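Local coordinates for KmHsv2 (Kluyveromyces marxianus, PDB 3VU4), which probably binds phosphoinositides as a seven-bladed beta-propeller of the PROPPIN family, related to the autophagy protein Atg18, at residues W262-K276 / Y288-V302. Residues are numbered along the deposited sequence; the frame is centred on the assembly and turned at random.
Sequences WTLHVFEIFNDQDNK and YFQSEWSLCNFKLSV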
ATOM      1  N   TRP A 262     -15.574  -1.681   7.265  1.00 39.80           N
ATOM      2  CA  TRP A 262     -15.077  -2.988   6.853  1.00 38.87           C
ATOM      3  C   TRP A 262     -15.784  -3.517   5.608  1.00 38.64           C
ATOM      4  O   TRP A 262     -16.246  -4.659   5.545  1.00 38.45           O
ATOM      5  CB  TRP A 262     -15.148  -3.967   8.024  1.00 37.95           C
ATOM      6  CG  TRP A 262     -14.491  -3.375   9.233  1.00 37.88           C
ATOM      7  CD1 TRP A 262     -15.087  -3.074  10.421  1.00 35.14           C
ATOM      8  CD2 TRP A 262     -13.146  -2.880   9.327  1.00 36.80           C
ATOM      9  NE1 TRP A 262     -14.206  -2.414  11.242  1.00 36.16           N
ATOM     10  CE2 TRP A 262     -13.007  -2.278  10.595  1.00 37.08           C
ATOM     11  CE3 TRP A 262     -12.049  -2.878   8.459  1.00 36.28           C
ATOM     12  CZ2 TRP A 262     -11.813  -1.683  11.020  1.00 34.98           C
ATOM     13  CZ3 TRP A 262     -10.860  -2.287   8.880  1.00 34.05           C
ATOM     14  CH2 TRP A 262     -10.756  -1.695  10.149  1.00 36.31           C
ATOM     15  N   THR A 263     -15.848  -2.650   4.609  1.00 38.09           N
ATOM     16  CA  THR A 263     -16.441  -2.982   3.333  1.00 39.09           C
ATOM     17  C   THR A 263     -15.362  -2.845   2.261  1.00 39.06           C
ATOM     18  O   THR A 263     -14.644  -1.847   2.208  1.00 40.24           O
ATOM     19  CB  THR A 263     -17.590  -2.052   3.019  1.00 39.56           C
ATOM     20  OG1 THR A 263     -18.598  -2.210   4.021  1.00 44.75           O
ATOM     21  CG2 THR A 263     -18.176  -2.385   1.674  1.00 41.60           C
ATOM     22  N   LEU A 264     -15.236  -3.866   1.427  1.00 38.54           N
ATOM     23  CA  LEU A 264     -14.246  -3.867   0.363  1.00 37.83           C
ATOM     24  C   LEU A 264     -14.915  -3.381  -0.923  1.00 37.01           C
ATOM     25  O   LEU A 264     -15.992  -3.855  -1.281  1.00 35.13           O
ATOM     26  CB  LEU A 264     -13.685  -5.283   0.196  1.00 38.27           C
ATOM     27  CG  LEU A 264     -12.600  -5.527  -0.850  1.00 42.12           C
ATOM     28  CD1 LEU A 264     -11.411  -4.616  -0.575  1.00 42.52           C
ATOM     29  CD2 LEU A 264     -12.183  -7.003  -0.825  1.00 39.79           C
ATOM     30  N   HIS A 265     -14.281  -2.417  -1.588  1.00 36.10           N
ATOM     31  CA  HIS A 265     -14.792  -1.836  -2.832  1.00 36.72           C
ATOM     32  C   HIS A 265     -13.730  -1.935  -3.924  1.00 37.00           C
ATOM     33  O   HIS A 265     -12.529  -1.840  -3.654  1.00 36.15           O
ATOM     34  CB  HIS A 265     -15.129  -0.352  -2.646  1.00 38.30           C
ATOM     35  CG  HIS A 265     -16.012  -0.062  -1.470  1.00 43.82           C
ATOM     36  ND1 HIS A 265     -17.388  -0.134  -1.533  1.00 43.03           N
ATOM     37  CD2 HIS A 265     -15.711   0.309  -0.202  1.00 43.09           C
ATOM     38  CE1 HIS A 265     -17.895   0.182  -0.356  1.00 44.21           C
ATOM     39  NE2 HIS A 265     -16.900   0.455   0.469  1.00 45.53           N
ATOM     40  N   VAL A 266     -14.170  -2.114  -5.161  1.00 35.10           N
ATOM     41  CA  VAL A 266     -13.243  -2.194  -6.273  1.00 33.92           C
ATOM     42  C   VAL A 266     -13.652  -1.183  -7.326  1.00 34.59           C
ATOM     43  O   VAL A 266     -14.816  -1.127  -7.716  1.00 35.00           O
ATOM     44  CB  VAL A 266     -13.238  -3.592  -6.908  1.00 33.57           C
ATOM     45  CG1 VAL A 266     -12.397  -3.580  -8.178  1.00 29.60           C
ATOM     46  CG2 VAL A 266     -12.696  -4.612  -5.910  1.00 29.87           C
ATOM     47  N   PHE A 267     -12.695  -0.365  -7.754  1.00 34.42           N
ATOM     48  CA  PHE A 267     -12.935   0.643  -8.786  1.00 35.20           C
ATOM     49  C   PHE A 267     -12.142   0.228 -10.020  1.00 36.43           C
ATOM     50  O   PHE A 267     -11.060  -0.366  -9.913  1.00 37.58           O
ATOM     51  CB  PHE A 267     -12.495   2.024  -8.297  1.00 31.88           C
ATOM     52  CG  PHE A 267     -13.289   2.524  -7.136  1.00 31.25           C
ATOM     53  CD1 PHE A 267     -14.498   3.167  -7.335  1.00 31.80           C
ATOM     54  CD2 PHE A 267     -12.842   2.323  -5.830  1.00 31.40           C
ATOM     55  CE1 PHE A 267     -15.263   3.609  -6.244  1.00 32.88           C
ATOM     56  CE2 PHE A 267     -13.591   2.755  -4.747  1.00 30.34           C
ATOM     57  CZ  PHE A 267     -14.803   3.400  -4.950  1.00 30.18           C
ATOM     58  N   GLU A 268     -12.671   0.540 -11.193  1.00 36.40           N
ATOM     59  CA  GLU A 268     -12.007   0.149 -12.428  1.00 37.39           C
ATOM     60  C   GLU A 268     -11.333   1.294 -13.176  1.00 37.03           C
ATOM     61  O   GLU A 268     -12.003   2.238 -13.599  1.00 36.96           O
ATOM     62  CB  GLU A 268     -13.030  -0.548 -13.334  1.00 38.01           C
ATOM     63  CG  GLU A 268     -12.551  -0.852 -14.752  1.00 41.42           C
ATOM     64  CD  GLU A 268     -13.623  -1.547 -15.577  1.00 43.08           C
ATOM     65  OE1 GLU A 268     -13.779  -2.780 -15.441  1.00 44.78           O
ATOM     66  OE2 GLU A 268     -14.325  -0.857 -16.347  1.00 44.17           O
ATOM     67  N   ILE A 269     -10.011   1.209 -13.334  1.00 36.54           N
ATOM     68  CA  ILE A 269      -9.253   2.227 -14.069  1.00 38.45           C
ATOM     69  C   ILE A 269      -9.358   1.958 -15.586  1.00 38.97           C
ATOM     70  O   ILE A 269      -9.540   2.879 -16.391  1.00 39.02           O
ATOM     71  CB  ILE A 269      -7.769   2.259 -13.623  1.00 39.28           C
ATOM     72  CG1 ILE A 269      -7.639   3.033 -12.302  1.00 41.93           C
ATOM     73  CG2 ILE A 269      -6.903   2.916 -14.692  1.00 39.48           C
ATOM     74  CD1 ILE A 269      -8.204   2.317 -11.090  1.00 41.65           C
ATOM     75  N   PHE A 270      -9.231   0.697 -15.975  1.00 38.14           N
ATOM     76  CA  PHE A 270      -9.387   0.325 -17.376  1.00 39.94           C
ATOM     77  C   PHE A 270      -9.849  -1.123 -17.424  1.00 40.71           C
ATOM     78  O   PHE A 270      -9.506  -1.911 -16.537  1.00 40.04           O
ATOM     79  CB  PHE A 270      -8.085   0.546 -18.170  1.00 38.15           C
ATOM     80  CG  PHE A 270      -6.984  -0.442 -17.879  1.00 35.77           C
ATOM     81  CD1 PHE A 270      -7.009  -1.720 -18.434  1.00 34.06           C
ATOM     82  CD2 PHE A 270      -5.881  -0.067 -17.104  1.00 34.57           C
ATOM     83  CE1 PHE A 270      -5.953  -2.617 -18.233  1.00 31.58           C
ATOM     84  CE2 PHE A 270      -4.819  -0.952 -16.896  1.00 33.32           C
ATOM     85  CZ  PHE A 270      -4.858  -2.232 -17.464  1.00 33.58           C
ATOM     86  N   ASN A 271     -10.653  -1.469 -18.430  1.00 41.38           N
ATOM     87  CA  ASN A 271     -11.155  -2.828 -18.526  1.00 41.83           C
ATOM     88  C   ASN A 271     -10.046  -3.827 -18.842  1.00 44.71           C
ATOM     89  O   ASN A 271      -9.309  -3.696 -19.811  1.00 44.09           O
ATOM     90  CB  ASN A 271     -12.279  -2.937 -19.540  1.00 39.15           C
ATOM     91  CG  ASN A 271     -12.995  -4.261 -19.442  1.00 39.50           C
ATOM     92  OD1 ASN A 271     -12.398  -5.307 -19.682  1.00 39.26           O
ATOM     93  ND2 ASN A 271     -14.273  -4.230 -19.064  1.00 36.77           N
ATOM     94  N   ASP A 272      -9.971  -4.827 -17.974  1.00 47.84           N
ATOM     95  CA  ASP A 272      -8.977  -5.890 -17.963  1.00 49.03           C
ATOM     96  C   ASP A 272      -9.231  -7.112 -18.844  1.00 50.06           C
ATOM     97  O   ASP A 272      -8.307  -7.714 -19.370  1.00 48.05           O
ATOM     98  CB  ASP A 272      -8.851  -6.366 -16.513  1.00 48.26           C
ATOM     99  CG  ASP A 272      -7.443  -6.516 -16.091  1.00 51.44           C
ATOM    100  OD1 ASP A 272      -6.580  -5.957 -16.790  1.00 56.64           O
ATOM    101  OD2 ASP A 272      -7.190  -7.172 -15.065  1.00 53.90           O
ATOM    102  N   GLN A 273     -10.497  -7.481 -18.958  1.00 52.54           N
ATOM    103  CA  GLN A 273     -10.934  -8.657 -19.688  1.00 55.78           C
ATOM    104  C   GLN A 273     -10.860  -8.612 -21.218  1.00 57.01           C
ATOM    105  O   GLN A 273     -10.586  -7.573 -21.824  1.00 56.66           O
ATOM    106  CB  GLN A 273     -12.378  -8.953 -19.280  1.00 58.95           C
ATOM    107  CG  GLN A 273     -12.669  -8.704 -17.803  1.00 62.56           C
ATOM    108  CD  GLN A 273     -12.080  -9.776 -16.905  1.00 66.19           C
ATOM    109  OE1 GLN A 273     -12.711 -10.807 -16.649  1.00 67.11           O
ATOM    110  NE2 GLN A 273     -10.857  -9.546 -16.432  1.00 68.61           N
ATOM    111  N   ASP A 274     -11.098  -9.777 -21.817  1.00 57.49           N
ATOM    112  CA  ASP A 274     -11.158  -9.934 -23.269  1.00 58.13           C
ATOM    113  C   ASP A 274     -12.665 -10.062 -23.436  1.00 55.93           C
ATOM    114  O   ASP A 274     -13.237 -11.131 -23.216  1.00 55.23           O
ATOM    115  CB  ASP A 274     -10.473 -11.223 -23.713  1.00 61.92           C
ATOM    116  CG  ASP A 274     -10.524 -11.411 -25.210  1.00 66.99           C
ATOM    117  OD1 ASP A 274     -10.042 -10.514 -25.939  1.00 70.21           O
ATOM    118  OD2 ASP A 274     -11.049 -12.451 -25.660  1.00 70.90           O
ATOM    119  N   ASN A 275     -13.305  -8.963 -23.812  1.00 53.03           N
ATOM    120  CA  ASN A 275     -14.753  -8.937 -23.901  1.00 50.51           C
ATOM    121  C   ASN A 275     -15.395  -9.165 -25.249  1.00 49.64           C
ATOM    122  O   ASN A 275     -14.753  -9.084 -26.295  1.00 48.58           O
ATOM    123  CB  ASN A 275     -15.243  -7.611 -23.336  1.00 50.54           C
ATOM    124  CG  ASN A 275     -14.583  -7.271 -22.024  1.00 50.63           C
ATOM    125  OD1 ASN A 275     -14.807  -7.939 -21.015  1.00 51.74           O
ATOM    126  ND2 ASN A 275     -13.749  -6.236 -22.032  1.00 50.22           N
ATOM    127  N   LYS A 276     -16.690  -9.447 -25.203  1.00 48.37           N
ATOM    128  CA  LYS A 276     -17.455  -9.656 -26.414  1.00 49.11           C
ATOM    129  C   LYS A 276     -17.650  -8.294 -27.060  1.00 46.46           C
ATOM    130  O   LYS A 276     -17.875  -7.302 -26.375  1.00 45.71           O
ATOM    131  CB  LYS A 276     -18.812 -10.270 -26.079  1.00 51.64           C
ATOM    132  CG  LYS A 276     -18.707 -11.555 -25.284  1.00 54.97           C
ATOM    133  CD  LYS A 276     -20.045 -12.270 -25.188  1.00 58.67           C
ATOM    134  CE  LYS A 276     -20.403 -12.904 -26.518  1.00 60.11           C
ATOM    135  NZ  LYS A 276     -19.283 -13.770 -27.005  1.00 61.05           N
ATOM    136  N   TYR A 288     -17.010  -0.580 -23.206  1.00 39.38           N
ATOM    137  CA  TYR A 288     -16.708  -0.770 -21.784  1.00 39.96           C
ATOM    138  C   TYR A 288     -16.070   0.460 -21.154  1.00 40.79           C
ATOM    139  O   TYR A 288     -14.849   0.557 -21.033  1.00 40.27           O
ATOM    140  CB  TYR A 288     -15.800  -1.997 -21.592  1.00 36.40           C
ATOM    141  CG  TYR A 288     -16.410  -3.264 -22.152  1.00 36.97           C
ATOM    142  CD1 TYR A 288     -16.301  -3.575 -23.521  1.00 35.22           C
ATOM    143  CD2 TYR A 288     -17.169  -4.112 -21.341  1.00 34.98           C
ATOM    144  CE1 TYR A 288     -16.939  -4.693 -24.062  1.00 34.49           C
ATOM    145  CE2 TYR A 288     -17.813  -5.233 -21.872  1.00 37.28           C
ATOM    146  CZ  TYR A 288     -17.696  -5.516 -23.238  1.00 37.46           C
ATOM    147  OH  TYR A 288     -18.357  -6.601 -23.770  1.00 36.55           O
ATOM    148  N   PHE A 289     -16.907   1.410 -20.760  1.00 42.56           N
ATOM    149  CA  PHE A 289     -16.399   2.626 -20.140  1.00 43.75           C
ATOM    150  C   PHE A 289     -16.325   2.442 -18.631  1.00 41.42           C
ATOM    151  O   PHE A 289     -17.032   1.607 -18.059  1.00 39.18           O
ATOM    152  CB  PHE A 289     -17.284   3.818 -20.509  1.00 44.95           C
ATOM    153  CG  PHE A 289     -17.323   4.095 -21.986  1.00 49.41           C
ATOM    154  CD1 PHE A 289     -16.152   4.072 -22.741  1.00 52.51           C
ATOM    155  CD2 PHE A 289     -18.527   4.369 -22.630  1.00 50.16           C
ATOM    156  CE1 PHE A 289     -16.184   4.316 -24.118  1.00 52.46           C
ATOM    157  CE2 PHE A 289     -18.566   4.613 -23.997  1.00 48.26           C
ATOM    158  CZ  PHE A 289     -17.395   4.587 -24.740  1.00 50.40           C
ATOM    159  N   GLN A 290     -15.458   3.220 -17.996  1.00 39.54           N
ATOM    160  CA  GLN A 290     -15.275   3.121 -16.554  1.00 37.84           C
ATOM    161  C   GLN A 290     -16.332   3.833 -15.727  1.00 36.09           C
ATOM    162  O   GLN A 290     -16.551   5.035 -15.867  1.00 35.00           O
ATOM    163  CB  GLN A 290     -13.883   3.619 -16.175  1.00 36.61           C
ATOM    164  CG  GLN A 290     -12.777   2.659 -16.598  1.00 39.06           C
ATOM    165  CD  GLN A 290     -12.829   2.325 -18.088  1.00 41.26           C
ATOM    166  OE1 GLN A 290     -12.615   3.195 -18.940  1.00 37.68           O
ATOM    167  NE2 GLN A 290     -13.124   1.063 -18.407  1.00 39.27           N
ATOM    168  N   SER A 291     -16.991   3.067 -14.865  1.00 35.59           N
ATOM    169  CA  SER A 291     -18.020   3.606 -13.993  1.00 35.70           C
ATOM    170  C   SER A 291     -17.432   4.582 -12.995  1.00 35.69           C
ATOM    171  O   SER A 291     -16.274   4.467 -12.584  1.00 34.20           O
ATOM    172  CB  SER A 291     -18.716   2.493 -13.215  1.00 36.79           C
ATOM    173  OG  SER A 291     -19.596   3.053 -12.255  1.00 36.87           O
ATOM    174  N   GLU A 292     -18.257   5.536 -12.600  1.00 36.69           N
ATOM    175  CA  GLU A 292     -17.865   6.549 -11.644  1.00 38.84           C
ATOM    176  C   GLU A 292     -17.949   5.989 -10.213  1.00 38.37           C
ATOM    177  O   GLU A 292     -17.424   6.579  -9.273  1.00 39.04           O
ATOM    178  CB  GLU A 292     -18.765   7.774 -11.858  1.00 40.23           C
ATOM    179  CG  GLU A 292     -19.408   8.395 -10.637  1.00 47.34           C
ATOM    180  CD  GLU A 292     -20.306   9.593 -11.001  1.00 51.37           C
ATOM    181  OE1 GLU A 292     -20.894  10.201 -10.072  1.00 49.82           O
ATOM    182  OE2 GLU A 292     -20.419   9.919 -12.213  1.00 49.89           O
ATOM    183  N   TRP A 293     -18.578   4.825 -10.071  1.00 36.02           N
ATOM    184  CA  TRP A 293     -18.741   4.177  -8.768  1.00 35.98           C
ATOM    185  C   TRP A 293     -18.072   2.800  -8.694  1.00 35.94           C
ATOM    186  O   TRP A 293     -17.583   2.267  -9.690  1.00 33.23           O
ATOM    187  CB  TRP A 293     -20.232   4.011  -8.440  1.00 33.18           C
ATOM    188  CG  TRP A 293     -21.015   5.289  -8.493  1.00 37.41           C
ATOM    189  CD1 TRP A 293     -21.060   6.266  -7.537  1.00 36.54           C
ATOM    190  CD2 TRP A 293     -21.835   5.754  -9.577  1.00 38.24           C
ATOM    191  NE1 TRP A 293     -21.855   7.305  -7.958  1.00 36.52           N
ATOM    192  CE2 TRP A 293     -22.344   7.019  -9.204  1.00 38.10           C
ATOM    193  CE3 TRP A 293     -22.188   5.225 -10.827  1.00 39.65           C
ATOM    194  CZ2 TRP A 293     -23.188   7.766 -10.038  1.00 38.40           C
ATOM    195  CZ3 TRP A 293     -23.028   5.971 -11.657  1.00 38.87           C
ATOM    196  CH2 TRP A 293     -23.517   7.228 -11.253  1.00 38.61           C
ATOM    197  N   SER A 294     -18.068   2.239  -7.489  1.00 36.86           N
ATOM    198  CA  SER A 294     -17.502   0.925  -7.225  1.00 38.85           C
ATOM    199  C   SER A 294     -18.137  -0.183  -8.086  1.00 39.19           C
ATOM    200  O   SER A 294     -19.346  -0.190  -8.317  1.00 38.16           O
ATOM    201  CB  SER A 294     -17.703   0.587  -5.748  1.00 38.75           C
ATOM    202  OG  SER A 294     -17.290  -0.740  -5.461  1.00 42.80           O
ATOM    203  N   LEU A 295     -17.316  -1.119  -8.548  1.00 39.23           N
ATOM    204  CA  LEU A 295     -17.795  -2.239  -9.354  1.00 41.46           C
ATOM    205  C   LEU A 295     -18.564  -3.218  -8.478  1.00 42.71           C
ATOM    206  O   LEU A 295     -19.551  -3.809  -8.902  1.00 42.55           O
ATOM    207  CB  LEU A 295     -16.616  -2.974  -9.983  1.00 41.70           C
ATOM    208  CG  LEU A 295     -16.448  -2.846 -11.492  1.00 44.71           C
ATOM    209  CD1 LEU A 295     -16.637  -1.400 -11.924  1.00 44.55           C
ATOM    210  CD2 LEU A 295     -15.066  -3.378 -11.873  1.00 45.93           C
ATOM    211  N   CYS A 296     -18.090  -3.387  -7.250  1.00 44.70           N
ATOM    212  CA  CYS A 296     -18.714  -4.295  -6.304  1.00 45.85           C
ATOM    213  C   CYS A 296     -18.355  -3.888  -4.888  1.00 46.01           C
ATOM    214  O   CYS A 296     -17.280  -3.344  -4.648  1.00 46.10           O
ATOM    215  CB  CYS A 296     -18.257  -5.731  -6.575  1.00 47.11           C
ATOM    216  SG  CYS A 296     -16.469  -5.927  -6.773  1.00 51.94           S
ATOM    217  N   ASN A 297     -19.264  -4.159  -3.956  1.00 46.86           N
ATOM    218  CA  ASN A 297     -19.070  -3.818  -2.555  1.00 46.85           C
ATOM    219  C   ASN A 297     -19.269  -5.052  -1.698  1.00 46.23           C
ATOM    220  O   ASN A 297     -20.388  -5.533  -1.532  1.00 48.92           O
ATOM    221  CB  ASN A 297     -20.066  -2.737  -2.148  1.00 49.19           C
ATOM    222  CG  ASN A 297     -20.066  -1.561  -3.112  1.00 54.20           C
ATOM    223  OD1 ASN A 297     -19.018  -0.968  -3.386  1.00 55.55           O
ATOM    224  ND2 ASN A 297     -21.242  -1.218  -3.635  1.00 54.83           N
ATOM    225  N   PHE A 298     -18.178  -5.552  -1.140  1.00 43.53           N
ATOM    226  CA  PHE A 298     -18.219  -6.749  -0.319  1.00 41.09           C
ATOM    227  C   PHE A 298     -18.058  -6.422   1.164  1.00 40.06           C
ATOM    228  O   PHE A 298     -17.145  -5.707   1.556  1.00 38.72           O
ATOM    229  CB  PHE A 298     -17.097  -7.674  -0.776  1.00 40.23           C
ATOM    230  CG  PHE A 298     -17.091  -9.008  -0.105  1.00 39.62           C
ATOM    231  CD1 PHE A 298     -17.802 -10.074  -0.644  1.00 37.38           C
ATOM    232  CD2 PHE A 298     -16.323  -9.218   1.039  1.00 37.76           C
ATOM    233  CE1 PHE A 298     -17.739 -11.326  -0.056  1.00 38.17           C
ATOM    234  CE2 PHE A 298     -16.255 -10.473   1.636  1.00 34.90           C
ATOM    235  CZ  PHE A 298     -16.958 -11.526   1.093  1.00 36.57           C
ATOM    236  N   LYS A 299     -18.950  -6.950   1.991  1.00 41.30           N
ATOM    237  CA  LYS A 299     -18.870  -6.713   3.428  1.00 42.64           C
ATOM    238  C   LYS A 299     -18.000  -7.770   4.097  1.00 40.52           C
ATOM    239  O   LYS A 299     -18.291  -8.966   4.056  1.00 36.89           O
ATOM    240  CB  LYS A 299     -20.272  -6.686   4.045  1.00 46.59           C
ATOM    241  CG  LYS A 299     -21.119  -5.530   3.507  1.00 53.60           C
ATOM    242  CD  LYS A 299     -22.430  -5.351   4.263  1.00 58.26           C
ATOM    243  CE  LYS A 299     -23.204  -4.142   3.734  1.00 60.88           C
ATOM    244  NZ  LYS A 299     -24.506  -3.927   4.444  1.00 62.76           N
ATOM    245  N   LEU A 300     -16.910  -7.305   4.695  1.00 39.50           N
ATOM    246  CA  LEU A 300     -15.960  -8.183   5.354  1.00 39.62           C
ATOM    247  C   LEU A 300     -16.477  -8.679   6.698  1.00 40.24           C
ATOM    248  O   LEU A 300     -17.239  -7.992   7.385  1.00 40.31           O
ATOM    249  CB  LEU A 300     -14.625  -7.456   5.520  1.00 37.18           C
ATOM    250  CG  LEU A 300     -14.012  -7.050   4.172  1.00 37.11           C
ATOM    251  CD1 LEU A 300     -12.956  -5.959   4.360  1.00 33.20           C
ATOM    252  CD2 LEU A 300     -13.443  -8.299   3.482  1.00 32.83           C
ATOM    253  N   SER A 301     -16.063  -9.890   7.048  1.00 40.94           N
ATOM    254  CA  SER A 301     -16.453 -10.534   8.290  1.00 42.37           C
ATOM    255  C   SER A 301     -15.363 -10.380   9.340  1.00 43.03           C
ATOM    256  O   SER A 301     -14.308 -10.993   9.234  1.00 43.76           O
ATOM    257  CB  SER A 301     -16.709 -12.021   8.035  1.00 42.06           C
ATOM    258  OG  SER A 301     -16.758 -12.753   9.247  1.00 43.24           O
ATOM    259  N   VAL A 302     -15.608  -9.565  10.357  1.00 44.88           N
ATOM    260  CA  VAL A 302     -14.610  -9.390  11.400  1.00 48.93           C
ATOM    261  C   VAL A 302     -15.227  -9.261  12.803  1.00 49.21           C
ATOM    262  O   VAL A 302     -16.333  -8.746  12.956  1.00 48.36           O
ATOM    263  CB  VAL A 302     -13.718  -8.158  11.096  1.00 51.13           C
ATOM    264  CG1 VAL A 302     -14.537  -6.867  11.210  1.00 47.97           C
ATOM    265  CG2 VAL A 302     -12.510  -8.163  12.037  1.00 52.96           C
TER
HETATM  266  O   HOH W   1     -16.500   0.324 -15.045  1.00 31.41           O
HETATM  267  O   HOH W   2     -15.267   1.967 -11.165  1.00 35.89           O
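Glu-268 OE2 takes bonds from two donors: Gln-290 NE2 donates to it at 3.1 Å, from above the carboxylate plane, and a water held by Ser-291 N donates as well. The same NE2 also reaches back to Tyr-288 O, so one amide nitrogen links the Glu-268 carboxylate to the backbone of Tyr-288. Glu-268 gets there by an extended chain, CG anti to the backbone N (chi1 172°), while Leu-295 CD2 lies against its CB at 3.8 Å. A second water bridges Glu-268 N to Ser-291 O and Trp-293 O where direct pairing has stopped.

From there back to Thr-263, strand 263-268 pairs antiparallel with strand 296-299, the third and the outermost strand of one propeller blade. Leu-264 and Phe-298 form a hydrogen-bonded pair, and Leu-295 N donates to Val-266 O at 2.6 Å. Past the strand ends Leu-300 N donates to Trp-262 O, and Val-302 CG1 sits over the indole face, 4.2 Å from the centroid of its five-membered ring.

At the other end the Tyr-288 ring stacks on the amide of Asn-275, planes 24° apart, and its OH donates to Lys-276 O at 2.7 Å in the carbonyl plane. Asn-275 ND2 in turn donates to Asn-271 OD1. Were Tyr-288 replaced, an alanine here would lack both hydroxyl and ring, and is likely to leave Lys-276 O without this donor and Asn-275 without its stack. The chemistry thus changes along the contact, from backbone pairing within the blade to side-chain and water bonds that fasten the base of the excursion between the two strands.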